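Local coordinates for protein probable benzoylformate decarboxylase (Rhodococcus jostii, PDB 7ORX) that belongs to the thiamine diphosphate-dependent enzymes and binds thiamine diphosphate together with a metal ion, modelled as sodium, at residues 417-431 against 449-461. Sequence-based numbering, arbitrary orientation.
Sequences QLASPDRQVIGLIGD and IPVVIIILNNGTY. With NA (sodium ion), chain J; TPP (thiamine diphosphate), chain I.
Backbone bonding between G427 and both V452 and I454 marks strands 425-430 and 452-457 as parallel neighbours, their short axes 26° apart. G427 N donates to V452 O (2.7 Å) and G427 O accepts from I454 N; I429 repeats the pattern with I454 O and L456 N, and V452 N reaches V425 O. A weak D431 N to L456 O bond ends the ladder.

Two glutamines secure the opposite end. The Q424 chain, bent at chi2 (66°), brings NE2 to P450 O at 2.9 Å, almost straight (178°) and on a carbonyl lone pair; NE2 also donates to V425 O. Q417 lays CB and CG against I449 CG2, while its OE1 accepts from V425 N and its NE2 donates to R423 O, pinning both ends of the amide.

Methyl contacts line one face, I454 CD1 lying 3.8 Å from both I426 CG2 and L428 CD2; on the other, I455 CD1 rests on the I429 CB methine.

At the C-terminal ends, sodium is bound by D431 OD1 (2.1 Å), T460 O, the N458 side chain, a water, and diphosphate O2A and O3B. N457 OD1 accepts from G459 N in an Asx turn within the loop carrying N458 and T460, while its ND2 bonds E523. G430-D431-G432 and N457-N458 are the GDG and NN parts of the family's cofactor-anchoring motif.

In the C-terminal thiamine diphosphate-binding domain, the pair forms a beta-alpha-beta unit through helix 440-447; strand 374-378 flanks 425-430, strand 520-525 flanks 452-457, and F506 and F510 of helix 503-515 pack on I454 and I426.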
loop_
_atom_site.group_PDB
_atom_site.type_symbol
_atom_site.label_atom_id
_atom_site.label_comp_id
_atom_site.label_asym_id
_atom_site.label_seq_id
_atom_site.Cartn_x
_atom_site.Cartn_y
_atom_site.Cartn_z
ATOM N N GLN C 417 4.591 -0.536 -35.395
ATOM C CA GLN C 417 4.609 -0.969 -36.800
ATOM C C GLN C 417 3.442 -1.920 -37.018
ATOM O O GLN C 417 2.704 -1.704 -37.981
ATOM C CB GLN C 417 5.926 -1.626 -37.188
ATOM C CG GLN C 417 5.968 -1.950 -38.667
ATOM C CD GLN C 417 5.884 -0.706 -39.517
ATOM O OE1 GLN C 417 6.903 -0.107 -39.839
ATOM N NE2 GLN C 417 4.669 -0.314 -39.861
ATOM N N LEU C 418 3.255 -2.881 -36.122
ATOM C CA LEU C 418 2.110 -3.835 -36.150
ATOM C C LEU C 418 0.777 -3.086 -36.260
ATOM O O LEU C 418 -0.136 -3.590 -36.874
ATOM C CB LEU C 418 2.164 -4.683 -34.881
ATOM C CG LEU C 418 1.103 -5.761 -34.803
ATOM C CD1 LEU C 418 1.193 -6.699 -35.998
ATOM C CD2 LEU C 418 1.182 -6.510 -33.481
ATOM N N ALA C 419 0.678 -1.922 -35.644
ATOM C CA ALA C 419 -0.542 -1.092 -35.610
ATOM C C ALA C 419 -0.639 -0.240 -36.865
ATOM O O ALA C 419 -1.682 0.384 -37.066
ATOM C CB ALA C 419 -0.502 -0.195 -34.405
ATOM N N SER C 420 0.472 -0.081 -37.578
ATOM C CA SER C 420 0.641 0.944 -38.642
ATOM C C SER C 420 0.789 0.254 -39.992
ATOM O O SER C 420 1.897 0.100 -40.474
ATOM C CB SER C 420 1.770 1.889 -38.334
ATOM O OG SER C 420 1.238 3.121 -37.879
ATOM N N PRO C 421 -0.336 -0.091 -40.668
ATOM C CA PRO C 421 -0.274 -0.857 -41.904
ATOM C C PRO C 421 0.259 -0.014 -43.078
ATOM O O PRO C 421 0.909 -0.596 -43.881
ATOM C CB PRO C 421 -1.738 -1.299 -42.090
ATOM C CG PRO C 421 -2.547 -0.186 -41.500
ATOM C CD PRO C 421 -1.713 0.321 -40.345
ATOM N N ASP C 422 0.016 1.308 -43.122
ATOM C CA ASP C 422 0.353 2.183 -44.291
ATOM C C ASP C 422 1.516 3.155 -43.995
ATOM O O ASP C 422 1.647 4.139 -44.738
ATOM C CB ASP C 422 -0.812 3.075 -44.726
ATOM C CG ASP C 422 -2.161 2.390 -44.686
ATOM O OD1 ASP C 422 -2.260 1.308 -45.325
ATOM O OD2 ASP C 422 -3.105 2.944 -44.012
ATOM N N ARG C 423 2.250 3.007 -42.894
ATOM C CA ARG C 423 3.257 4.003 -42.506
ATOM C C ARG C 423 4.469 3.247 -42.009
ATOM O O ARG C 423 4.323 2.278 -41.271
ATOM C CB ARG C 423 2.745 4.956 -41.431
ATOM C CG ARG C 423 1.576 5.835 -41.868
ATOM C CD ARG C 423 1.089 6.673 -40.699
ATOM N NE ARG C 423 2.106 7.652 -40.375
ATOM C CZ ARG C 423 2.040 8.551 -39.399
ATOM N NH1 ARG C 423 0.973 8.629 -38.640
ATOM N NH2 ARG C 423 3.037 9.407 -39.208
ATOM N N GLN C 424 5.641 3.695 -42.446
ATOM C CA GLN C 424 6.911 3.066 -42.037
ATOM C C GLN C 424 7.272 3.563 -40.645
ATOM O O GLN C 424 7.383 4.766 -40.473
ATOM C CB GLN C 424 8.031 3.403 -43.010
ATOM C CG GLN C 424 9.341 2.753 -42.611
ATOM C CD GLN C 424 9.267 1.247 -42.700
ATOM O OE1 GLN C 424 9.239 0.687 -43.793
ATOM N NE2 GLN C 424 9.277 0.590 -41.547
ATOM N N VAL C 425 7.434 2.661 -39.690
ATOM C CA VAL C 425 8.034 3.000 -38.377
ATOM C C VAL C 425 9.553 2.864 -38.502
ATOM O O VAL C 425 10.033 1.799 -38.942
ATOM C CB VAL C 425 7.479 2.119 -37.255
ATOM C CG1 VAL C 425 8.216 2.362 -35.958
ATOM C CG2 VAL C 425 5.996 2.360 -37.068
ATOM N N ILE C 426 10.269 3.896 -38.076
ATOM C CA ILE C 426 11.745 3.893 -37.963
ATOM C C ILE C 426 12.109 4.054 -36.498
ATOM O O ILE C 426 11.779 5.076 -35.934
ATOM C CB ILE C 426 12.325 5.012 -38.842
ATOM C CG1 ILE C 426 11.789 4.891 -40.267
ATOM C CG2 ILE C 426 13.832 4.980 -38.808
ATOM C CD1 ILE C 426 12.060 6.092 -41.128
ATOM N N GLY C 427 12.765 3.068 -35.915
ATOM C CA GLY C 427 13.332 3.144 -34.559
ATOM C C GLY C 427 14.688 3.811 -34.600
ATOM O O GLY C 427 15.501 3.440 -35.485
ATOM N N LEU C 428 14.922 4.802 -33.743
ATOM C CA LEU C 428 16.253 5.402 -33.571
ATOM C C LEU C 428 16.669 5.182 -32.130
ATOM O O LEU C 428 16.249 5.969 -31.291
ATOM C CB LEU C 428 16.138 6.883 -33.909
ATOM C CG LEU C 428 15.657 7.196 -35.317
ATOM C CD1 LEU C 428 15.163 8.638 -35.346
ATOM C CD2 LEU C 428 16.777 6.955 -36.354
ATOM N N ILE C 429 17.402 4.112 -31.878
ATOM C CA ILE C 429 17.682 3.580 -30.521
ATOM C C ILE C 429 19.165 3.781 -30.295
ATOM O O ILE C 429 19.911 3.497 -31.207
ATOM C CB ILE C 429 17.319 2.083 -30.477
ATOM C CG1 ILE C 429 15.964 1.787 -31.131
ATOM C CG2 ILE C 429 17.404 1.518 -29.070
ATOM C CD1 ILE C 429 14.840 2.666 -30.676
ATOM N N GLY C 430 19.577 4.222 -29.117
ATOM C CA GLY C 430 21.003 4.180 -28.759
ATOM C C GLY C 430 21.480 2.762 -28.503
ATOM O O GLY C 430 20.642 1.901 -28.234
ATOM N N ASP C 431 22.795 2.546 -28.498
ATOM C CA ASP C 431 23.416 1.238 -28.155
ATOM C C ASP C 431 23.136 0.856 -26.695
ATOM O O ASP C 431 23.058 -0.351 -26.386
ATOM C CB ASP C 431 24.914 1.236 -28.495
ATOM C CG ASP C 431 25.824 2.215 -27.748
ATOM O OD1 ASP C 431 25.366 3.389 -27.428
ATOM O OD2 ASP C 431 26.992 1.798 -27.508
ATOM N N ILE C 449 7.135 -8.273 -39.143
ATOM C CA ILE C 449 6.733 -6.863 -38.898
ATOM C C ILE C 449 7.817 -5.959 -39.461
ATOM O O ILE C 449 8.926 -5.893 -38.905
ATOM C CB ILE C 449 6.546 -6.651 -37.392
ATOM C CG1 ILE C 449 5.505 -7.629 -36.836
ATOM C CG2 ILE C 449 6.217 -5.192 -37.094
ATOM C CD1 ILE C 449 5.371 -7.576 -35.351
ATOM N N PRO C 450 7.536 -5.254 -40.570
ATOM C CA PRO C 450 8.589 -4.597 -41.357
ATOM C C PRO C 450 9.131 -3.301 -40.749
ATOM O O PRO C 450 9.202 -2.344 -41.465
ATOM C CB PRO C 450 7.846 -4.220 -42.657
ATOM C CG PRO C 450 6.420 -3.983 -42.176
ATOM C CD PRO C 450 6.200 -5.080 -41.148
ATOM N N VAL C 451 9.453 -3.288 -39.449
ATOM C CA VAL C 451 10.112 -2.131 -38.776
ATOM C C VAL C 451 11.501 -1.948 -39.379
ATOM O O VAL C 451 12.198 -2.966 -39.606
ATOM C CB VAL C 451 10.401 -2.311 -37.286
ATOM C CG1 VAL C 451 9.755 -1.232 -36.492
ATOM C CG2 VAL C 451 10.116 -3.699 -36.759
ATOM N N VAL C 452 11.962 -0.703 -39.385
ATOM C CA VAL C 452 13.401 -0.402 -39.527
ATOM C C VAL C 452 13.946 0.090 -38.185
ATOM O O VAL C 452 13.430 1.095 -37.678
ATOM C CB VAL C 452 13.570 0.637 -40.638
ATOM C CG1 VAL C 452 15.044 0.998 -40.818
ATOM C CG2 VAL C 452 12.887 0.145 -41.923
ATOM N N ILE C 453 14.951 -0.598 -37.657
ATOM C CA ILE C 453 15.633 -0.257 -36.383
ATOM C C ILE C 453 17.038 0.268 -36.706
ATOM O O ILE C 453 17.847 -0.477 -37.268
ATOM C CB ILE C 453 15.668 -1.500 -35.484
ATOM C CG1 ILE C 453 14.257 -2.021 -35.182
ATOM C CG2 ILE C 453 16.407 -1.232 -34.194
ATOM C CD1 ILE C 453 13.407 -1.062 -34.408
ATOM N N ILE C 454 17.320 1.514 -36.346
ATOM C CA ILE C 454 18.662 2.127 -36.472
ATOM C C ILE C 454 19.247 2.239 -35.077
ATOM O O ILE C 454 18.718 3.011 -34.273
ATOM C CB ILE C 454 18.560 3.488 -37.156
ATOM C CG1 ILE C 454 17.985 3.341 -38.561
ATOM C CG2 ILE C 454 19.899 4.168 -37.155
ATOM C CD1 ILE C 454 17.642 4.675 -39.221
ATOM N N ILE C 455 20.271 1.453 -34.789
ATOM C CA ILE C 455 21.040 1.550 -33.522
ATOM C C ILE C 455 22.070 2.657 -33.733
ATOM O O ILE C 455 22.846 2.503 -34.623
ATOM C CB ILE C 455 21.723 0.212 -33.199
ATOM C CG1 ILE C 455 20.745 -0.966 -33.126
ATOM C CG2 ILE C 455 22.522 0.339 -31.931
ATOM C CD1 ILE C 455 19.580 -0.742 -32.224
ATOM N N LEU C 456 22.027 3.748 -32.984
ATOM C CA LEU C 456 23.089 4.761 -32.978
ATOM C C LEU C 456 24.081 4.286 -31.938
ATOM O O LEU C 456 23.768 4.409 -30.758
ATOM C CB LEU C 456 22.543 6.123 -32.588
ATOM C CG LEU C 456 21.753 6.832 -33.673
ATOM C CD1 LEU C 456 20.394 6.225 -33.823
ATOM C CD2 LEU C 456 21.542 8.288 -33.340
ATOM N N ASN C 457 25.189 3.700 -32.389
ATOM C CA ASN C 457 26.196 3.054 -31.521
ATOM C C ASN C 457 27.383 3.997 -31.327
ATOM O O ASN C 457 28.250 4.026 -32.227
ATOM C CB ASN C 457 26.682 1.736 -32.122
ATOM C CG ASN C 457 27.708 1.050 -31.240
ATOM O OD1 ASN C 457 28.230 1.654 -30.305
ATOM N ND2 ASN C 457 27.974 -0.220 -31.507
ATOM N N ASN C 458 27.461 4.684 -30.185
ATOM C CA ASN C 458 28.616 5.539 -29.839
ATOM C C ASN C 458 29.465 4.877 -28.735
ATOM O O ASN C 458 30.368 5.536 -28.212
ATOM C CB ASN C 458 28.198 6.996 -29.616
ATOM C CG ASN C 458 27.191 7.255 -28.538
ATOM O OD1 ASN C 458 26.879 6.372 -27.756
ATOM N ND2 ASN C 458 26.686 8.479 -28.519
ATOM N N GLY C 459 29.267 3.589 -28.464
ATOM C CA GLY C 459 30.101 2.786 -27.544
ATOM C C GLY C 459 29.911 3.145 -26.074
ATOM O O GLY C 459 30.647 2.590 -25.251
ATOM N N THR C 460 28.940 4.009 -25.750
ATOM C CA THR C 460 28.812 4.699 -24.443
ATOM C C THR C 460 27.332 4.986 -24.098
ATOM O O THR C 460 26.435 4.978 -25.003
ATOM C CB THR C 460 29.675 5.967 -24.469
ATOM O OG1 THR C 460 29.922 6.429 -23.141
ATOM C CG2 THR C 460 29.053 7.086 -25.268
ATOM N N TYR C 461 27.088 5.236 -22.810
ATOM C CA TYR C 461 25.889 5.934 -22.282
ATOM C C TYR C 461 26.146 7.440 -22.385
ATOM O O TYR C 461 26.612 8.054 -21.423
ATOM C CB TYR C 461 25.602 5.493 -20.841
ATOM C CG TYR C 461 25.162 4.060 -20.648
ATOM C CD1 TYR C 461 24.371 3.399 -21.572
ATOM C CD2 TYR C 461 25.486 3.386 -19.486
ATOM C CE1 TYR C 461 23.935 2.104 -21.354
ATOM C CE2 TYR C 461 25.052 2.089 -19.251
ATOM C CZ TYR C 461 24.265 1.442 -20.188
ATOM O OH TYR C 461 23.801 0.171 -19.968
HETATM NA NA NA J . 25.358 5.394 -26.659
HETATM N "N1'" TPP I . 17.933 2.504 -16.671
HETATM C "C2'" TPP I . 16.722 2.708 -17.205
HETATM C CM2 TPP I . 15.758 1.567 -17.217
HETATM N "N3'" TPP I . 16.304 3.863 -17.720
HETATM C "C4'" TPP I . 17.160 4.898 -17.695
HETATM N "N4'" TPP I . 16.709 6.049 -18.213
HETATM C "C5'" TPP I . 18.467 4.781 -17.167
HETATM C "C6'" TPP I . 18.784 3.538 -16.652
HETATM C "C7'" TPP I . 19.466 5.928 -17.150
HETATM N N3 TPP I . 19.943 6.327 -18.497
HETATM C C2 TPP I . 19.581 7.481 -19.064
HETATM S S1 TPP I . 20.331 7.752 -20.582
HETATM C C5 TPP I . 21.165 6.236 -20.413
HETATM C C4 TPP I . 20.794 5.559 -19.295
HETATM C CM4 TPP I . 21.256 4.185 -18.907
HETATM C C6 TPP I . 22.211 5.822 -21.411
HETATM C C7 TPP I . 21.647 5.150 -22.629
HETATM O O7 TPP I . 22.133 5.887 -23.766
HETATM P PA TPP I . 22.119 5.256 -25.233
HETATM O O1A TPP I . 20.924 4.460 -25.644
HETATM O O2A TPP I . 23.430 4.550 -25.325
HETATM O O3A TPP I . 22.119 6.654 -26.017
HETATM P PB TPP I . 23.201 7.870 -25.951
HETATM O O1B TPP I . 22.752 8.945 -26.927
HETATM O O2B TPP I . 23.251 8.352 -24.516
HETATM O O3B TPP I . 24.499 7.218 -26.375
HETATM O O HOH W 1 24.262 5.799 -28.718
#